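Local coordinates for Mll3558 protein (Mesorhizobium loti, PDB 3RD6), which is of unknown function but belongs to the AHA1 family, related to activators of the Hsp90 ATPase, and has the Bet v 1-like fold, at residues Ile6-Thr11 with Asp129-Arg134; Arg22-Phe27 with Val105-Ser110. All blocks are in the same frame, centred on the assembly; numbering follows the deposited sequence.

Contact 1: residues Ile6-Thr11 with Asp129-Arg134; sequences IHSTFT and DSAKGR
Ile-6 lies beside Asp-129 and Ser-8 beside Ala-131, with CA atoms 7.0 Å apart in the first pair and 7.2 Å in the second, so the strand runs past the loop end and then the first turn of the helix. Every second strand residue, Ile-6, Ser-8 and Phe-10, turns its CB toward segment 129-134. At the loop end the Ile-6 and Asp-129 side chains cross at about a right angle. Ile-6 CD1 reaches the CB of Asp-129 (3.6 Å); the exact placing of the carboxylate beyond it is uncertain. The long branch, CG1 with CD1, stands beside the backbone N (chi1 -63°), and from there its methyl end lies across the aspartate. In the middle, Ser-8 OG meets the methyl CB of Ala-131 at 3.6 Å, a van der Waals contact between a hydroxyl and a buried methyl. Farther along, Phe-10 presents its ring obliquely to the helix turn: CE2 comes 4.5 Å from the carbonyl O of Ala-131. Within the turn, Arg-134 N is hydrogen-bonded to Ser-130 O, four residues back.

The other side of the strand faces the second subunit. His-7 NE2 is hydrogen-bonded to Thr-104 OG1 of the second subunit, and Thr-9 packs on Thr-9 of that subunit. Backbone hydrogen bonds to Phe-124, Gly-122 and Glu-120 hold the strand in its sheet.

Chemically, this is a mixed contact at the periphery, made by van der Waals touch rather than by polar bonds between the segments. Asp-129 lies just ahead of the helix, a position where the helix's N-terminal end would probably favour a negative charge, while the neighbouring isoleucine methyl offers only apolar contact.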
loop_
_atom_site.group_PDB
_atom_site.type_symbol
_atom_site.label_atom_id
_atom_site.label_comp_id
_atom_site.label_asym_id
_atom_site.label_seq_id
_atom_site.Cartn_x
_atom_site.Cartn_y
_atom_site.Cartn_z
ATOM N N ILE A 6 -1.354 -7.292 -12.580
ATOM C CA ILE A 6 -1.598 -6.113 -13.401
ATOM C C ILE A 6 -1.354 -4.888 -12.511
ATOM O O ILE A 6 -1.830 -4.839 -11.371
ATOM C CB ILE A 6 -3.056 -6.062 -13.913
ATOM C CG1 ILE A 6 -3.336 -7.253 -14.828
ATOM C CG2 ILE A 6 -3.302 -4.760 -14.661
ATOM C CD1 ILE A 6 -4.736 -7.255 -15.409
ATOM N N HIS A 7 -0.594 -3.918 -13.012
ATOM C CA HIS A 7 -0.327 -2.702 -12.257
ATOM C C HIS A 7 -0.908 -1.542 -13.017
ATOM O O HIS A 7 -0.646 -1.387 -14.204
ATOM C CB HIS A 7 1.169 -2.440 -12.093
ATOM C CG HIS A 7 1.872 -3.455 -11.253
ATOM N ND1 HIS A 7 2.503 -4.555 -11.788
ATOM C CD2 HIS A 7 2.002 -3.562 -9.913
ATOM C CE1 HIS A 7 2.993 -5.300 -10.815
ATOM N NE2 HIS A 7 2.703 -4.720 -9.665
ATOM N N SER A 8 -1.689 -0.722 -12.330
ATOM C CA SER A 8 -2.284 0.445 -12.951
ATOM C C SER A 8 -2.503 1.485 -11.881
ATOM O O SER A 8 -2.471 1.190 -10.700
ATOM C CB SER A 8 -3.619 0.090 -13.610
ATOM O OG SER A 8 -4.702 0.236 -12.697
ATOM N N THR A 9 -2.740 2.708 -12.315
ATOM C CA THR A 9 -2.972 3.806 -11.409
ATOM C C THR A 9 -4.038 4.634 -12.080
ATOM O O THR A 9 -4.092 4.705 -13.303
ATOM C CB THR A 9 -1.705 4.684 -11.244
ATOM O OG1 THR A 9 -0.617 3.881 -10.758
ATOM C CG2 THR A 9 -1.967 5.849 -10.283
ATOM N N PHE A 10 -4.901 5.246 -11.284
ATOM C CA PHE A 10 -5.939 6.104 -11.828
ATOM C C PHE A 10 -6.131 7.255 -10.867
ATOM O O PHE A 10 -5.779 7.157 -9.684
ATOM C CB PHE A 10 -7.250 5.329 -12.054
ATOM C CG PHE A 10 -7.934 4.865 -10.799
ATOM C CD1 PHE A 10 -8.638 5.752 -10.003
ATOM C CD2 PHE A 10 -7.905 3.533 -10.432
ATOM C CE1 PHE A 10 -9.309 5.320 -8.856
ATOM C CE2 PHE A 10 -8.568 3.099 -9.292
ATOM C CZ PHE A 10 -9.268 3.994 -8.508
ATOM N N THR A 11 -6.666 8.355 -11.378
ATOM C CA THR A 11 -6.888 9.532 -10.551
ATOM C C THR A 11 -8.271 10.124 -10.790
ATOM O O THR A 11 -8.783 10.097 -11.903
ATOM C CB THR A 11 -5.797 10.567 -10.825
ATOM O OG1 THR A 11 -4.535 9.887 -10.896
ATOM C CG2 THR A 11 -5.723 11.584 -9.698
ATOM N N ASP A 129 -8.880 -8.255 -13.552
ATOM C CA ASP A 129 -8.557 -6.872 -13.876
ATOM C C ASP A 129 -9.768 -6.073 -13.437
ATOM O O ASP A 129 -10.672 -5.798 -14.223
ATOM C CB ASP A 129 -8.318 -6.654 -15.375
ATOM C CG ASP A 129 -7.854 -5.224 -15.688
ATOM O OD1 ASP A 129 -8.561 -4.267 -15.304
ATOM O OD2 ASP A 129 -6.782 -5.056 -16.311
ATOM N N SER A 130 -9.784 -5.720 -12.159
ATOM C CA SER A 130 -10.878 -4.963 -11.585
ATOM C C SER A 130 -10.586 -3.473 -11.566
ATOM O O SER A 130 -11.384 -2.692 -11.057
ATOM C CB SER A 130 -11.159 -5.468 -10.159
ATOM O OG SER A 130 -9.963 -5.583 -9.401
ATOM N N ALA A 131 -9.451 -3.071 -12.129
ATOM C CA ALA A 131 -9.079 -1.658 -12.141
ATOM C C ALA A 131 -10.244 -0.812 -12.637
ATOM O O ALA A 131 -10.643 0.165 -12.001
ATOM C CB ALA A 131 -7.862 -1.455 -13.030
ATOM N N LYS A 132 -10.802 -1.225 -13.770
ATOM C CA LYS A 132 -11.911 -0.533 -14.407
ATOM C C LYS A 132 -13.103 -0.445 -13.468
ATOM O O LYS A 132 -13.601 0.662 -13.186
ATOM C CB LYS A 132 -12.294 -1.264 -15.693
ATOM C CG LYS A 132 -11.157 -1.352 -16.725
ATOM C CD LYS A 132 -9.867 -1.922 -16.123
ATOM C CE LYS A 132 -8.756 -2.092 -17.156
ATOM N NZ LYS A 132 -8.491 -0.854 -17.937
ATOM N N GLY A 133 -13.543 -1.610 -12.983
ATOM C CA GLY A 133 -14.665 -1.671 -12.060
ATOM C C GLY A 133 -14.434 -0.948 -10.736
ATOM O O GLY A 133 -15.374 -0.404 -10.144
ATOM N N ARG A 134 -13.184 -0.932 -10.272
ATOM C CA ARG A 134 -12.850 -0.278 -9.019
ATOM C C ARG A 134 -12.857 1.240 -9.164
ATOM O O ARG A 134 -13.302 1.939 -8.251
ATOM C CB ARG A 134 -11.489 -0.745 -8.495
ATOM C CG ARG A 134 -11.315 -0.494 -7.002
ATOM C CD ARG A 134 -9.921 -0.856 -6.498
ATOM N NE ARG A 134 -9.572 -2.261 -6.696
ATOM C CZ ARG A 134 -10.279 -3.286 -6.238
ATOM N NH1 ARG A 134 -11.384 -3.071 -5.553
ATOM N NH2 ARG A 134 -9.877 -4.528 -6.465
#

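Contact 2: residues Arg22-Phe27 with Val105-Ser110; sequences RVFHAF and VELTPS
Leu-107 faces Phe-24 with CA atoms 7.5 Å apart, where the axes of helix 22-27 and strand 105-110 approach to 9.8 Å and run nearly antiparallel, at 163°. The leucine contributes most to the seam, because its two methyls are divided between neighbouring helix residues. CD1 rests against the helix backbone, 3.7 Å from Phe-24 CA and 4.1 Å from Phe-24 CB, and lies at the edge of the phenylalanine ring, near its plane. CD2 instead meets CG1 of Val-23 at 4.1 Å, the two side chains crossing obliquely. Val-23 carries CG1 anti to its own backbone N (chi1 -175°), which turns that methyl to the leucine.

One helical turn on, Phe-27 and Val-105 extend toward each other from opposite directions. Val-105 CG1 sits over one face of the ring, 3.9 Å above its plane and offset toward the rim, so that its nearest ring atom is CZ, at 4.0 Å. The edge of the same ring faces the carbonyl oxygens of Val-23 and Phe-24 in plane. Trp-36 makes an edge-to-face pair with Phe-27, and its NE1 is hydrogen-bonded to the O of Ala-26, tying the next helix to the end of this one. Leu-145 of the C-terminal helix touches Phe-27, and Ile-85 of the adjacent strand touches Phe-24, Phe-27 and Val-105.

The chemistry is wholly apolar across the two segments, and four of the five touching residues are buried. On the strand's other face, Glu-106 packs on Val-5 of the second subunit. Helix 20-28, the first of two short helices that follow the first strand, packs here on the curved antiparallel sheet that also holds the long C-terminal helix, the layout of the Bet v 1-like, or helix-grip, fold.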
loop_
_atom_site.group_PDB
_atom_site.type_symbol
_atom_site.label_atom_id
_atom_site.label_comp_id
_atom_site.label_asym_id
_atom_site.label_seq_id
_atom_site.Cartn_x
_atom_site.Cartn_y
_atom_site.Cartn_z
ATOM N N ARG A 22 -14.104 20.249 6.608
ATOM C CA ARG A 22 -15.332 19.497 6.434
ATOM C C ARG A 22 -15.119 18.186 5.683
ATOM O O ARG A 22 -15.519 17.123 6.171
ATOM C CB ARG A 22 -16.368 20.359 5.719
ATOM N N VAL A 23 -14.492 18.254 4.507
ATOM C CA VAL A 23 -14.251 17.043 3.715
ATOM C C VAL A 23 -13.270 16.080 4.385
ATOM O O VAL A 23 -13.431 14.864 4.312
ATOM C CB VAL A 23 -13.744 17.386 2.310
ATOM C CG1 VAL A 23 -13.625 16.143 1.459
ATOM C CG2 VAL A 23 -14.666 18.390 1.677
ATOM N N PHE A 24 -12.253 16.615 5.045
ATOM C CA PHE A 24 -11.304 15.759 5.736
ATOM C C PHE A 24 -12.125 14.973 6.726
ATOM O O PHE A 24 -12.101 13.755 6.733
ATOM C CB PHE A 24 -10.273 16.582 6.505
ATOM C CG PHE A 24 -9.253 15.745 7.240
ATOM C CD1 PHE A 24 -8.224 15.111 6.546
ATOM C CD2 PHE A 24 -9.314 15.601 8.623
ATOM C CE1 PHE A 24 -7.272 14.357 7.220
ATOM C CE2 PHE A 24 -8.362 14.846 9.302
ATOM C CZ PHE A 24 -7.338 14.224 8.599
ATOM N N HIS A 25 -12.867 15.696 7.552
ATOM C CA HIS A 25 -13.719 15.104 8.570
ATOM C C HIS A 25 -14.478 13.896 8.045
ATOM O O HIS A 25 -14.512 12.846 8.683
ATOM C CB HIS A 25 -14.723 16.144 9.077
ATOM C CG HIS A 25 -15.565 15.661 10.214
ATOM N ND1 HIS A 25 -15.057 15.445 11.477
ATOM C CD2 HIS A 25 -16.870 15.304 10.268
ATOM C CE1 HIS A 25 -16.011 14.970 12.258
ATOM N NE2 HIS A 25 -17.122 14.874 11.546
ATOM N N ALA A 26 -15.083 14.047 6.872
ATOM C CA ALA A 26 -15.862 12.965 6.263
ATOM C C ALA A 26 -15.052 11.684 6.043
ATOM O O ALA A 26 -15.614 10.625 5.746
ATOM C CB ALA A 26 -16.459 13.440 4.936
ATOM N N PHE A 27 -13.736 11.783 6.179
ATOM C CA PHE A 27 -12.869 10.631 6.000
ATOM C C PHE A 27 -12.361 10.105 7.331
ATOM O O PHE A 27 -12.185 8.903 7.509
ATOM C CB PHE A 27 -11.641 10.991 5.145
ATOM C CG PHE A 27 -11.909 11.077 3.679
ATOM C CD1 PHE A 27 -12.284 12.282 3.095
ATOM C CD2 PHE A 27 -11.751 9.958 2.871
ATOM C CE1 PHE A 27 -12.497 12.377 1.716
ATOM C CE2 PHE A 27 -11.962 10.040 1.488
ATOM C CZ PHE A 27 -12.334 11.255 0.915
ATOM N N VAL A 105 -5.223 10.307 -0.746
ATOM C CA VAL A 105 -6.301 11.285 -0.833
ATOM C C VAL A 105 -5.697 12.647 -0.494
ATOM O O VAL A 105 -5.181 12.855 0.607
ATOM C CB VAL A 105 -7.410 10.988 0.180
ATOM C CG1 VAL A 105 -8.541 12.013 0.040
ATOM C CG2 VAL A 105 -7.892 9.580 -0.003
ATOM N N GLU A 106 -5.747 13.566 -1.449
ATOM C CA GLU A 106 -5.218 14.902 -1.231
ATOM C C GLU A 106 -6.366 15.907 -1.207
ATOM O O GLU A 106 -7.322 15.792 -1.986
ATOM C CB GLU A 106 -4.236 15.263 -2.341
ATOM C CG GLU A 106 -3.211 14.184 -2.614
ATOM C CD GLU A 106 -2.111 14.658 -3.533
ATOM O OE1 GLU A 106 -1.585 15.762 -3.281
ATOM O OE2 GLU A 106 -1.761 13.930 -4.491
ATOM N N LEU A 107 -6.273 16.874 -0.300
ATOM C CA LEU A 107 -7.284 17.908 -0.170
ATOM C C LEU A 107 -6.587 19.258 -0.125
ATOM O O LEU A 107 -6.067 19.662 0.920
ATOM C CB LEU A 107 -8.089 17.709 1.109
ATOM C CG LEU A 107 -8.755 16.345 1.212
ATOM C CD1 LEU A 107 -9.451 16.224 2.550
ATOM C CD2 LEU A 107 -9.733 16.173 0.060
ATOM N N THR A 108 -6.566 19.946 -1.264
ATOM C CA THR A 108 -5.941 21.255 -1.355
ATOM C C THR A 108 -6.994 22.346 -1.361
ATOM O O THR A 108 -8.062 22.186 -1.951
ATOM C CB THR A 108 -5.086 21.369 -2.620
ATOM O OG1 THR A 108 -5.770 20.770 -3.725
ATOM C CG2 THR A 108 -3.749 20.657 -2.420
ATOM N N PRO A 109 -6.717 23.471 -0.680
ATOM C CA PRO A 109 -7.704 24.556 -0.655
ATOM C C PRO A 109 -8.020 25.032 -2.073
ATOM O O PRO A 109 -7.120 25.148 -2.912
ATOM C CB PRO A 109 -7.011 25.638 0.181
ATOM C CG PRO A 109 -6.097 24.851 1.082
ATOM C CD PRO A 109 -5.545 23.801 0.154
ATOM N N SER A 110 -9.297 25.277 -2.341
ATOM C CA SER A 110 -9.727 25.769 -3.645
ATOM C C SER A 110 -10.462 27.088 -3.395
ATOM O O SER A 110 -11.675 27.193 -3.620
ATOM C CB SER A 110 -10.663 24.755 -4.316
ATOM O OG SER A 110 -10.798 25.018 -5.702
#

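In the fold
From the N terminus, strand 5-16 lies at one edge of the antiparallel sheet and leads directly into helix 20-28. That helix meets strand 96-110 in contact 2, closing a loop through the second helix and most of the sheet. The chain then runs back along strand 113-125, which lies between 96-110 and 5-16 in the sheet, before contact 1 brings the start of helix 131-148 to the first strand. Contact 2 is therefore nested within the larger loop of contact 1. Their centres are 23 Å apart and they do not touch. Together they anchor the first and last helices to one sheet, the former through a buried contact, the latter through one near the surface.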